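PDB 1DMH: catechol 1,2-dioxygenase from Acinetobacter sp., which uses a ferric iron in each subunit of its homodimer to cleave catechol with O2 into cis,cis-muconate, the first step of catechol breakdown in the beta-ketoadipate pathway. Local coordinates for residues P149-E154 with V229-H234; Y83-M88 with T101-E106; F14-S19 with I33-L38; G219-H224 with D251-A256. All coordinates share one frame; numbering follows the deposited sequence.

Contact 1 (P149-E154 with V229-H234); sequences PNAKVE and VSADGH
Lys-152 and Ser-230 face each other as a hydrogen-bonded antiparallel pair. Lys-152 N gives a nearly straight bond (168°) to Ser-230 O at 2.7 Å, and Ser-230 N returns one to Lys-152 O at 3.0 Å. The lysine carbonyl does more work than that: Val-229 CA sits 3.2 Å from Lys-152 O in a CA-H...O contact, and a water also donates to it. This water makes its second donation to Glu-154 OE2, 2.6 Å away, and accepts from Ser-230 OG. Ser-230 carries OG between its backbone N and carbonyl carbon (chi1 58°), which brings the hydroxyl both to the water and alongside Lys-152 CB.

The apolar packing is on the other face of the sheet. Val-153 CG1 lies 4.4 Å from Val-229 CG2 in the adjoining non-hydrogen-bonded pair, and both valines rest on Ile-140 of strand 133-141. Next to the Lys-152/Ser-230 pair, Ala-151 CB and Ala-231 CB meet at 4.0 Å.

Strand 152-157 is thus zipped to the end of strand 220-230 with one face polar, with a bound water, and the other turned to the core of the beta domain; the water extends the backbone pairing to the Ser-230 and Glu-154 side chains.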
# COMPACT_ATOMS: atom_id res chain seq x y z
N PRO A 149 -5.56 0.53 43.24
CA PRO A 149 -7.00 0.52 42.95
C PRO A 149 -7.30 1.60 41.92
O PRO A 149 -6.53 2.53 41.74
CB PRO A 149 -7.63 0.84 44.32
CG PRO A 149 -6.60 1.73 44.93
CD PRO A 149 -5.32 0.94 44.63
N ASN A 150 -8.41 1.46 41.22
CA ASN A 150 -8.81 2.44 40.22
C ASN A 150 -8.03 2.48 38.92
O ASN A 150 -8.21 3.41 38.12
CB ASN A 150 -8.85 3.82 40.86
CG ASN A 150 -9.89 3.90 41.98
OD1 ASN A 150 -9.86 4.83 42.79
ND2 ASN A 150 -10.80 2.92 42.03
N ALA A 151 -7.16 1.50 38.69
CA ALA A 151 -6.41 1.43 37.44
C ALA A 151 -7.42 0.89 36.42
O ALA A 151 -8.32 0.13 36.79
CB ALA A 151 -5.22 0.48 37.58
N LYS A 152 -7.30 1.27 35.16
CA LYS A 152 -8.24 0.74 34.16
C LYS A 152 -7.55 -0.34 33.34
O LYS A 152 -6.57 -0.07 32.64
CB LYS A 152 -8.71 1.83 33.23
CG LYS A 152 -9.73 1.42 32.18
CD LYS A 152 -10.10 2.69 31.44
CE LYS A 152 -11.23 2.53 30.47
NZ LYS A 152 -11.74 3.89 30.07
N VAL A 153 -8.06 -1.56 33.46
CA VAL A 153 -7.50 -2.70 32.76
C VAL A 153 -8.40 -3.02 31.58
O VAL A 153 -9.58 -3.34 31.77
CB VAL A 153 -7.43 -3.95 33.69
CG1 VAL A 153 -6.79 -5.12 32.95
CG2 VAL A 153 -6.65 -3.62 34.97
N GLU A 154 -7.88 -2.91 30.36
CA GLU A 154 -8.66 -3.24 29.17
C GLU A 154 -8.16 -4.55 28.58
O GLU A 154 -6.99 -4.70 28.29
CB GLU A 154 -8.55 -2.14 28.14
CG GLU A 154 -9.03 -0.82 28.67
CD GLU A 154 -9.00 0.27 27.63
OE1 GLU A 154 -9.73 0.16 26.62
OE2 GLU A 154 -8.22 1.22 27.81
N VAL A 229 -3.41 -1.10 30.22
CA VAL A 229 -3.60 -0.78 31.62
C VAL A 229 -3.19 0.69 31.74
O VAL A 229 -2.09 1.09 31.32
CB VAL A 229 -2.72 -1.63 32.57
CG1 VAL A 229 -3.05 -1.29 34.05
CG2 VAL A 229 -2.96 -3.12 32.32
N SER A 230 -4.09 1.51 32.26
CA SER A 230 -3.77 2.92 32.49
C SER A 230 -4.20 3.35 33.90
O SER A 230 -5.11 2.75 34.51
CB SER A 230 -4.42 3.81 31.41
OG SER A 230 -5.81 3.66 31.37
N ALA A 231 -3.51 4.35 34.44
CA ALA A 231 -3.78 4.86 35.78
C ALA A 231 -3.10 6.21 35.93
O ALA A 231 -2.07 6.46 35.30
CB ALA A 231 -3.24 3.89 36.81
N ASP A 232 -3.65 7.06 36.79
CA ASP A 232 -3.03 8.36 37.00
C ASP A 232 -1.58 8.23 37.46
O ASP A 232 -1.20 7.28 38.15
CB ASP A 232 -3.85 9.16 38.01
CG ASP A 232 -5.22 9.52 37.48
OD1 ASP A 232 -5.28 10.12 36.39
OD2 ASP A 232 -6.23 9.21 38.14
N GLY A 233 -0.76 9.19 37.03
CA GLY A 233 0.64 9.17 37.41
C GLY A 233 1.51 8.13 36.71
O GLY A 233 2.73 8.09 36.91
N HIS A 234 0.91 7.27 35.90
CA HIS A 234 1.70 6.23 35.22
C HIS A 234 1.49 6.26 33.72
O HIS A 234 0.48 6.80 33.22
CB HIS A 234 1.34 4.83 35.72
CG HIS A 234 1.62 4.62 37.17
ND1 HIS A 234 0.84 5.16 38.17
CD2 HIS A 234 2.62 3.94 37.80
CE1 HIS A 234 1.34 4.83 39.35
NE2 HIS A 234 2.42 4.09 39.15
O HOH W 1 -6.50 1.30 29.82

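Contact 2 (Y83-M88 with T101-E106); sequences YLDMRM and TPRTIE
Asp-85 pushes its carboxylate from helix 80-94 against the backbone of Thr-104 and Ile-105. Its CG lies anti to its own carbonyl carbon (chi1 -73°), and OD2 comes within 3.1 Å of Thr-104 C. Ile-105 N is equally near, but the angle is too poor for a hydrogen bond. Two waters do the bonding instead, one for each carboxylate oxygen. One donates to Asp-85 OD2 and to Thr-104 OG1, whose other partner is Ala-256 O; the second donates to Asp-85 OD1, 2.7 Å away, and to Thr-104 O. Ile-105 leans its CG2 methyl on the same carboxylate, 3.3 Å from Asp-85 OD2.

Arg-103 slides past the aspartate without pairing with it: the nearest approach is Arg-103 CD to Asp-85 OD1, 3.8 Å. A first torsion of 57° and a bend at chi3 carry the guanidinium on to Met-88, whose CB sits 3.5 Å above Arg-103 CZ, over the centre of the flat group. Met-88 SD lies 3.8 Å from Arg-103 NE. The charge is met further along the helix, where Arg-103 NH1 forms salt bridges with Asp-89 and Asp-92.

Helix 80-94 is the last of the five N-terminal helices of the helical zipper, and Tyr-83 stacks on Tyr-42 of the second subunit; here that helix is seated on the loop leading into the catalytic domain, beside the catechol pocket.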
# COMPACT_ATOMS: atom_id res chain seq x y z
N TYR A 83 9.62 -4.00 16.03
CA TYR A 83 10.78 -3.10 15.90
C TYR A 83 10.54 -1.79 16.66
O TYR A 83 11.44 -1.30 17.34
CB TYR A 83 11.05 -2.78 14.42
CG TYR A 83 12.20 -1.80 14.16
CD1 TYR A 83 13.49 -2.02 14.67
CD2 TYR A 83 12.01 -0.70 13.33
CE1 TYR A 83 14.56 -1.16 14.34
CE2 TYR A 83 13.05 0.17 13.00
CZ TYR A 83 14.33 -0.07 13.49
OH TYR A 83 15.35 0.76 13.08
N LEU A 84 9.33 -1.23 16.53
CA LEU A 84 8.97 -0.00 17.22
C LEU A 84 9.02 -0.23 18.73
O LEU A 84 9.40 0.67 19.47
CB LEU A 84 7.57 0.48 16.79
CG LEU A 84 7.44 0.89 15.31
CD1 LEU A 84 5.99 1.29 14.99
CD2 LEU A 84 8.39 2.03 14.99
N ASP A 85 8.64 -1.42 19.20
CA ASP A 85 8.72 -1.71 20.63
C ASP A 85 10.18 -1.80 21.03
O ASP A 85 10.56 -1.38 22.13
CB ASP A 85 8.05 -3.03 21.01
CG ASP A 85 6.53 -2.98 20.97
OD1 ASP A 85 5.93 -1.88 20.99
OD2 ASP A 85 5.91 -4.07 20.97
N MET A 86 11.02 -2.36 20.17
CA MET A 86 12.44 -2.46 20.52
C MET A 86 13.00 -1.06 20.72
O MET A 86 13.82 -0.83 21.62
CB MET A 86 13.23 -3.19 19.42
CG MET A 86 12.85 -4.65 19.28
SD MET A 86 13.72 -5.45 17.91
CE MET A 86 15.43 -5.56 18.63
N ARG A 87 12.56 -0.12 19.88
CA ARG A 87 13.04 1.25 20.00
C ARG A 87 12.56 1.81 21.33
O ARG A 87 13.34 2.45 22.06
CB ARG A 87 12.53 2.09 18.84
CG ARG A 87 13.10 1.68 17.50
CD ARG A 87 12.45 2.51 16.42
NE ARG A 87 12.91 3.90 16.45
CZ ARG A 87 12.12 4.97 16.30
NH1 ARG A 87 10.79 4.85 16.12
NH2 ARG A 87 12.67 6.17 16.30
N MET A 88 11.28 1.58 21.66
CA MET A 88 10.75 2.06 22.93
C MET A 88 11.51 1.48 24.13
O MET A 88 11.80 2.20 25.10
CB MET A 88 9.27 1.76 23.04
CG MET A 88 8.46 2.68 22.18
SD MET A 88 6.68 2.46 22.40
CE MET A 88 6.23 1.27 21.14
N THR A 101 6.73 -5.03 33.85
CA THR A 101 5.94 -5.85 32.93
C THR A 101 6.33 -5.36 31.54
O THR A 101 6.08 -4.22 31.20
CB THR A 101 4.43 -5.65 33.14
OG1 THR A 101 4.05 -6.11 34.44
CG2 THR A 101 3.65 -6.42 32.09
N PRO A 102 6.92 -6.25 30.71
CA PRO A 102 7.38 -5.98 29.34
C PRO A 102 6.26 -5.53 28.43
O PRO A 102 5.16 -6.08 28.49
CB PRO A 102 7.91 -7.34 28.88
CG PRO A 102 8.27 -8.03 30.16
CD PRO A 102 7.08 -7.68 31.01
N ARG A 103 6.53 -4.54 27.58
CA ARG A 103 5.52 -4.10 26.62
C ARG A 103 5.58 -5.05 25.44
O ARG A 103 6.56 -5.76 25.26
CB ARG A 103 5.86 -2.70 26.07
CG ARG A 103 7.24 -2.62 25.40
CD ARG A 103 7.37 -1.39 24.51
NE ARG A 103 7.07 -0.14 25.20
CZ ARG A 103 7.90 0.48 26.05
NH1 ARG A 103 9.10 -0.03 26.30
NH2 ARG A 103 7.52 1.62 26.62
N THR A 104 4.51 -5.11 24.66
CA THR A 104 4.59 -5.86 23.41
C THR A 104 3.54 -5.27 22.48
O THR A 104 2.85 -4.32 22.88
CB THR A 104 4.52 -7.44 23.54
OG1 THR A 104 5.00 -7.98 22.30
CG2 THR A 104 3.12 -7.97 23.80
N ILE A 105 3.40 -5.78 21.27
CA ILE A 105 2.51 -5.11 20.32
C ILE A 105 1.02 -5.09 20.62
O ILE A 105 0.46 -6.00 21.23
CB ILE A 105 2.76 -5.59 18.84
CG1 ILE A 105 2.08 -6.95 18.56
CG2 ILE A 105 4.28 -5.66 18.57
CD1 ILE A 105 2.14 -7.36 17.09
N GLU A 106 0.40 -4.00 20.20
CA GLU A 106 -1.01 -3.81 20.38
C GLU A 106 -1.77 -4.68 19.40
O GLU A 106 -2.79 -5.27 19.75
CB GLU A 106 -1.37 -2.33 20.15
CG GLU A 106 -2.85 -2.00 20.22
CD GLU A 106 -3.12 -0.52 19.96
OE1 GLU A 106 -2.24 0.32 20.24
OE2 GLU A 106 -4.23 -0.20 19.49
O HOH W 2 7.09 -6.48 20.74
O HOH W 3 3.68 -1.72 22.39

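Contact 3 (F14-S19 with I33-L38); sequences FLRVAS and IIHRVL. With LIO ([1-pentadecanoyl-2-decanoyl-glycerol-3-yl]phosphonyl choline), chain G.
Ser-19 and His-35 make the closest approach between residues 14-19 and 33-38, and it is a polar atom set against carbon: Ser-19 OG stands 3.1 Å from His-35 CA. Ser-19 follows directly on helix 9-18. The axes of helix 14-18 and helix 33-38 run roughly antiparallel, at an angle of 140° and with a closest approach of 9.4 Å.

The serine's hydrogen bond stays within 14-19. With chi1 at -59°, Ser-19 turns its hydroxyl back to donate to Leu-15 O at 2.9 Å, and the same carbonyl takes Ser-19 N as well. Both oxygens then border the imidazole. His-35 places its ring carbon anti to the backbone N (chi1 -176°), bringing the ring edge to Leu-15 O, 3.5 Å from CD2 of His-35, and to Ser-19 OG. Arg-16 approaches the histidine obliquely through its aliphatic CG, 4.0 Å from His-35 NE2.

The apolar part is built round Leu-38. Leu-15 CD2 passes it at 3.8 Å from Leu-38 CB, while Leu-38 CD1 touches both Ala-18 CB, at 4.2 Å, and Ser-19 OG. Phe-80 of the second subunit packs on the same leucine.

The lipid meets residues 33-38 by alkyl contact. Ile-33 CD1 lies 3.7 Å from C14 of the pentadecanoyl chain, and Ile-34 CD1 touches the decanoyl chain.

With the serine hydroxyl committed to Leu-15 O, the two segments have no hydrogen bond between them and meet by van der Waals contact, oxygen against carbon as well as carbon against carbon; Ile-33 and Ile-34 face the lipid chains.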
# COMPACT_ATOMS: atom_id res chain seq x y z
N PHE A 14 15.65 15.03 -10.16
CA PHE A 14 14.31 14.53 -10.34
C PHE A 14 13.71 14.14 -8.97
O PHE A 14 12.57 14.47 -8.67
CB PHE A 14 14.33 13.31 -11.27
CG PHE A 14 12.95 12.76 -11.60
CD1 PHE A 14 11.96 13.61 -12.09
CD2 PHE A 14 12.66 11.41 -11.42
CE1 PHE A 14 10.69 13.12 -12.42
CE2 PHE A 14 11.38 10.90 -11.75
CZ PHE A 14 10.40 11.77 -12.25
N LEU A 15 14.49 13.44 -8.15
CA LEU A 15 14.02 13.03 -6.83
C LEU A 15 13.63 14.25 -5.98
O LEU A 15 12.70 14.18 -5.16
CB LEU A 15 15.11 12.21 -6.12
CG LEU A 15 15.26 10.75 -6.55
CD1 LEU A 15 16.56 10.15 -6.07
CD2 LEU A 15 14.07 9.95 -6.01
N ARG A 16 14.34 15.36 -6.15
CA ARG A 16 14.01 16.54 -5.36
C ARG A 16 12.71 17.15 -5.86
O ARG A 16 11.89 17.61 -5.07
CB ARG A 16 15.15 17.56 -5.40
CG ARG A 16 16.43 17.08 -4.71
CD ARG A 16 17.46 18.21 -4.73
NE ARG A 16 16.99 19.35 -3.94
CZ ARG A 16 17.03 19.38 -2.62
NH1 ARG A 16 17.53 18.35 -1.95
NH2 ARG A 16 16.52 20.42 -1.96
N VAL A 17 12.53 17.15 -7.18
CA VAL A 17 11.30 17.69 -7.76
C VAL A 17 10.06 16.87 -7.34
O VAL A 17 9.05 17.42 -6.89
CB VAL A 17 11.39 17.67 -9.29
CG1 VAL A 17 10.05 18.09 -9.90
CG2 VAL A 17 12.51 18.59 -9.72
N ALA A 18 10.15 15.56 -7.50
CA ALA A 18 9.06 14.66 -7.14
C ALA A 18 8.67 14.77 -5.67
O ALA A 18 7.49 14.60 -5.31
CB ALA A 18 9.44 13.23 -7.48
N SER A 19 9.64 15.04 -4.80
CA SER A 19 9.38 15.16 -3.37
C SER A 19 8.88 16.55 -2.97
O SER A 19 8.62 16.81 -1.79
CB SER A 19 10.65 14.83 -2.59
OG SER A 19 11.08 13.52 -2.90
N ILE A 33 10.45 12.97 4.64
CA ILE A 33 10.29 11.52 4.67
C ILE A 33 10.15 10.96 3.25
O ILE A 33 10.83 10.00 2.88
CB ILE A 33 9.08 11.13 5.57
CG1 ILE A 33 9.38 11.53 7.03
CG2 ILE A 33 8.77 9.59 5.47
CD1 ILE A 33 8.16 11.46 7.95
N ILE A 34 9.29 11.58 2.44
CA ILE A 34 9.09 11.14 1.06
C ILE A 34 10.39 11.17 0.27
O ILE A 34 10.70 10.20 -0.44
CB ILE A 34 8.06 12.02 0.35
CG1 ILE A 34 6.69 11.83 1.00
CG2 ILE A 34 7.98 11.63 -1.13
CD1 ILE A 34 6.18 10.41 0.93
N HIS A 35 11.17 12.25 0.38
CA HIS A 35 12.43 12.30 -0.35
C HIS A 35 13.33 11.12 0.02
O HIS A 35 13.91 10.48 -0.85
CB HIS A 35 13.15 13.62 -0.09
CG HIS A 35 14.41 13.76 -0.89
ND1 HIS A 35 15.66 13.64 -0.33
CD2 HIS A 35 14.60 13.91 -2.22
CE1 HIS A 35 16.57 13.70 -1.29
NE2 HIS A 35 15.95 13.86 -2.44
N ARG A 36 13.44 10.80 1.30
CA ARG A 36 14.28 9.69 1.71
C ARG A 36 13.76 8.34 1.23
O ARG A 36 14.51 7.52 0.71
CB ARG A 36 14.42 9.67 3.24
CG ARG A 36 15.09 8.44 3.83
CD ARG A 36 16.48 8.22 3.30
NE ARG A 36 17.12 7.13 4.04
CZ ARG A 36 17.74 7.30 5.21
NH1 ARG A 36 17.82 8.51 5.77
NH2 ARG A 36 18.21 6.24 5.86
N VAL A 37 12.46 8.09 1.41
CA VAL A 37 11.90 6.83 0.98
C VAL A 37 12.02 6.65 -0.54
O VAL A 37 12.38 5.56 -1.00
CB VAL A 37 10.42 6.69 1.42
CG1 VAL A 37 9.83 5.38 0.89
CG2 VAL A 37 10.33 6.69 2.94
N LEU A 38 11.75 7.69 -1.33
CA LEU A 38 11.88 7.57 -2.79
C LEU A 38 13.32 7.32 -3.21
O LEU A 38 13.60 6.52 -4.10
CB LEU A 38 11.42 8.83 -3.52
CG LEU A 38 9.94 9.16 -3.48
CD1 LEU A 38 9.68 10.39 -4.33
CD2 LEU A 38 9.16 7.98 -4.02
C1 LIO G . -0.85 13.88 8.13
C2 LIO G . -0.14 13.29 7.09
C3 LIO G . 1.05 12.80 7.59
C4 LIO G . -2.06 15.98 11.73
C5 LIO G . -3.04 17.11 12.14
C6 LIO G . -3.01 16.50 14.53
C7 LIO G . -3.80 18.67 13.84
C8 LIO G . -1.47 18.17 13.71
C11 LIO G . 2.72 12.23 9.27
C12 LIO G . 3.43 11.53 8.08
C13 LIO G . 4.23 10.33 8.58
C14 LIO G . 4.95 9.62 7.43
C15 LIO G . 4.83 8.12 7.67
C16 LIO G . 6.07 7.39 7.18
C17 LIO G . 5.87 5.90 7.47
C18 LIO G . 6.92 5.06 6.74
C19 LIO G . 6.21 4.12 5.77
C20 LIO G . 6.23 2.71 6.33
C21 LIO G . 5.26 1.84 5.53
C22 LIO G . 5.36 0.39 6.02
C23 LIO G . 4.18 -0.40 5.48
C24 LIO G . 4.25 -1.84 5.95
C25 LIO G . 2.89 -2.48 5.76
C31 LIO G . -0.53 11.52 5.13
C32 LIO G . 0.91 11.48 4.58
C33 LIO G . 1.51 10.10 4.86
C34 LIO G . 1.77 9.35 3.55
C35 LIO G . 3.12 8.66 3.64
C36 LIO G . 3.08 7.35 2.86
C37 LIO G . 4.47 7.07 2.28
C38 LIO G . 4.46 5.76 1.49
C39 LIO G . 4.17 6.04 0.00
C40 LIO G . 4.97 5.06 -0.87
N LIO G . -2.83 17.60 13.55
O2 LIO G . -0.97 12.34 6.28
O3 LIO G . 1.44 12.91 8.99
O11 LIO G . 3.19 12.23 10.41
O31 LIO G . -1.37 10.80 4.58
O1P LIO G . 0.11 16.18 9.59
O2P LIO G . -1.97 17.36 8.96
O3P LIO G . -1.52 15.15 7.97
O4P LIO G . -2.09 15.36 10.41
P LIO G . -1.36 16.00 9.24

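Contact 4 (G219-H224 with D251-A256); sequences GNRPAH and DDFAYA. With FE (Fe (III) ion), chain C; MCT (4-methylcatechol), chain D.
A buried salt bridge joins the start of strand 220-230 to the turn-rich loop 251-256, on the wall of the iron site of this intradiol dioxygenase. Arg-221 grips Asp-252 side-on with two nitrogens: NE reaches OD1 at 2.9 Å and NH2 reaches OD2 at 2.7 Å, both on the syn side, with guanidinium and carboxylate only 8° from coplanar. The loop holds the aspartate from the opposite face of its carboxylate. Ala-254 N donates to OD1, making an Asx turn, and Ala-256 N donates to OD2, so each oxygen accepts two bonds. A type I turn from Asp-252 to Tyr-255 shapes the loop, and Phe-253 N ties it to the strand by bonding Asn-220 O at 2.9 Å.

Arg-221 CG lies at the edge of the Phe-253 ring, 3.4 Å from Phe-253 CE1, and the bends at chi2 and chi3 beyond it turn the guanidinium to the carboxylate, while Ala-254 CB covers one face of the guanidinium. Thus fixed, Arg-221 turns NH1 to the substrate: it makes a weak hydrogen bond to O3 of 4-methylcatechol, where its positive charge would be expected to favour an ionised catechol oxygen. Phe-253 CZ borders the ligand's methyl group.

His-224 binds the ferric ion, as do Tyr-164 and His-226; Tyr-200 is also a known iron ligand. Both catechol oxygens coordinate the metal too. His-224 ND1 donates to Pro-222 O at 2.7 Å and 175°, almost in the ring plane, which fixes the ring's rotation, while NE2 meets the iron at 2.0 Å.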
# COMPACT_ATOMS: atom_id res chain seq x y z
N GLY A 219 1.51 -17.78 8.83
CA GLY A 219 0.85 -16.58 9.33
C GLY A 219 0.09 -16.81 10.61
O GLY A 219 -0.99 -16.25 10.78
N ASN A 220 0.65 -17.60 11.52
CA ASN A 220 -0.01 -17.92 12.79
C ASN A 220 0.48 -17.23 14.04
O ASN A 220 1.66 -16.92 14.18
CB ASN A 220 0.10 -19.42 13.04
CG ASN A 220 -0.47 -20.22 11.91
OD1 ASN A 220 -1.65 -20.10 11.57
ND2 ASN A 220 0.37 -21.04 11.29
N ARG A 221 -0.45 -17.01 14.97
CA ARG A 221 -0.15 -16.42 16.26
C ARG A 221 -0.61 -17.40 17.33
O ARG A 221 -1.63 -18.08 17.15
CB ARG A 221 -0.91 -15.10 16.50
CG ARG A 221 -0.66 -13.97 15.48
CD ARG A 221 -0.77 -12.63 16.19
NE ARG A 221 0.26 -12.59 17.21
CZ ARG A 221 0.32 -11.74 18.23
NH1 ARG A 221 -0.62 -10.82 18.39
NH2 ARG A 221 1.30 -11.86 19.13
N PRO A 222 0.16 -17.54 18.41
CA PRO A 222 -0.23 -18.45 19.50
C PRO A 222 -1.48 -17.84 20.20
O PRO A 222 -1.78 -16.65 20.01
CB PRO A 222 1.00 -18.43 20.40
CG PRO A 222 1.57 -17.00 20.17
CD PRO A 222 1.50 -16.97 18.67
N ALA A 223 -2.20 -18.63 20.99
CA ALA A 223 -3.37 -18.12 21.73
C ALA A 223 -2.83 -17.06 22.70
O ALA A 223 -1.87 -17.31 23.42
CB ALA A 223 -4.04 -19.24 22.49
N HIS A 224 -3.47 -15.89 22.72
CA HIS A 224 -3.02 -14.78 23.56
C HIS A 224 -4.19 -13.86 23.97
O HIS A 224 -5.27 -13.89 23.36
CB HIS A 224 -2.00 -13.93 22.81
CG HIS A 224 -2.55 -13.35 21.55
ND1 HIS A 224 -2.73 -14.10 20.40
CD2 HIS A 224 -3.09 -12.14 21.29
CE1 HIS A 224 -3.34 -13.37 19.49
NE2 HIS A 224 -3.58 -12.18 20.00
N ASP A 251 7.08 -18.89 18.08
CA ASP A 251 7.17 -18.84 16.64
C ASP A 251 5.96 -18.09 16.12
O ASP A 251 5.25 -18.53 15.22
CB ASP A 251 7.26 -20.27 16.11
CG ASP A 251 7.45 -20.33 14.61
OD1 ASP A 251 7.99 -19.37 14.02
OD2 ASP A 251 7.08 -21.37 14.02
N ASP A 252 5.74 -16.94 16.74
CA ASP A 252 4.64 -16.04 16.43
C ASP A 252 4.99 -15.30 15.12
O ASP A 252 6.10 -14.79 15.00
CB ASP A 252 4.53 -15.09 17.62
CG ASP A 252 3.48 -14.04 17.47
OD1 ASP A 252 2.62 -14.11 16.57
OD2 ASP A 252 3.52 -13.11 18.31
N PHE A 253 4.07 -15.24 14.15
CA PHE A 253 4.39 -14.55 12.91
C PHE A 253 4.53 -13.02 13.14
O PHE A 253 5.12 -12.31 12.32
CB PHE A 253 3.34 -14.83 11.81
CG PHE A 253 2.24 -13.78 11.70
CD1 PHE A 253 1.11 -13.82 12.52
CD2 PHE A 253 2.34 -12.75 10.76
CE1 PHE A 253 0.09 -12.83 12.39
CE2 PHE A 253 1.33 -11.77 10.63
CZ PHE A 253 0.21 -11.82 11.45
N ALA A 254 3.98 -12.54 14.25
CA ALA A 254 4.05 -11.11 14.59
C ALA A 254 5.16 -10.81 15.59
O ALA A 254 5.27 -9.67 16.07
CB ALA A 254 2.70 -10.64 15.14
N TYR A 255 5.95 -11.82 15.94
CA TYR A 255 7.09 -11.65 16.85
C TYR A 255 6.79 -10.88 18.15
O TYR A 255 7.60 -10.08 18.63
CB TYR A 255 8.21 -10.93 16.11
CG TYR A 255 8.53 -11.55 14.78
CD1 TYR A 255 9.27 -12.72 14.71
CD2 TYR A 255 8.10 -10.96 13.58
CE1 TYR A 255 9.58 -13.32 13.48
CE2 TYR A 255 8.41 -11.54 12.33
CZ TYR A 255 9.15 -12.72 12.31
OH TYR A 255 9.48 -13.33 11.13
N ALA A 256 5.63 -11.14 18.74
CA ALA A 256 5.26 -10.40 19.93
C ALA A 256 5.51 -11.10 21.25
O ALA A 256 5.46 -10.48 22.30
CB ALA A 256 3.79 -10.02 19.84
FE FE C . -4.58 -10.63 19.12
C1 MCT D . -2.10 -9.54 14.85
C2 MCT D . -2.12 -9.17 16.20
C3 MCT D . -3.11 -9.73 17.03
O3 MCT D . -3.14 -9.38 18.36
C4 MCT D . -4.04 -10.63 16.55
O4 MCT D . -4.98 -11.16 17.40
C5 MCT D . -4.04 -11.01 15.23
C6 MCT D . -3.01 -10.43 14.33
C MCT D . -1.03 -8.93 13.92
O HOH W 4 -4.41 -8.98 17.15

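Contact 4 sits at the ferric centre, and contact 2 backs directly onto it: their centres are about 15 Å apart, Thr-104 OG1 lies 2.5 Å from Ala-256 O in a probable hydrogen bond, and Ile-105 CG1 packs 3.7 Å from Ala-256 CB. The Ile-105 side chain comes to about 5 Å from 4-methylcatechol. Contact 1 uses the far end of the strand, 220-230, that carries Arg-221 and His-224 in contact 4; their centres are about 27 Å apart. Contact 3 lies out in the helical zipper, about 36 Å centre to centre from contact 4, and borders phospholipid rather than substrate. Contacts 2 and 3 both touch the second subunit.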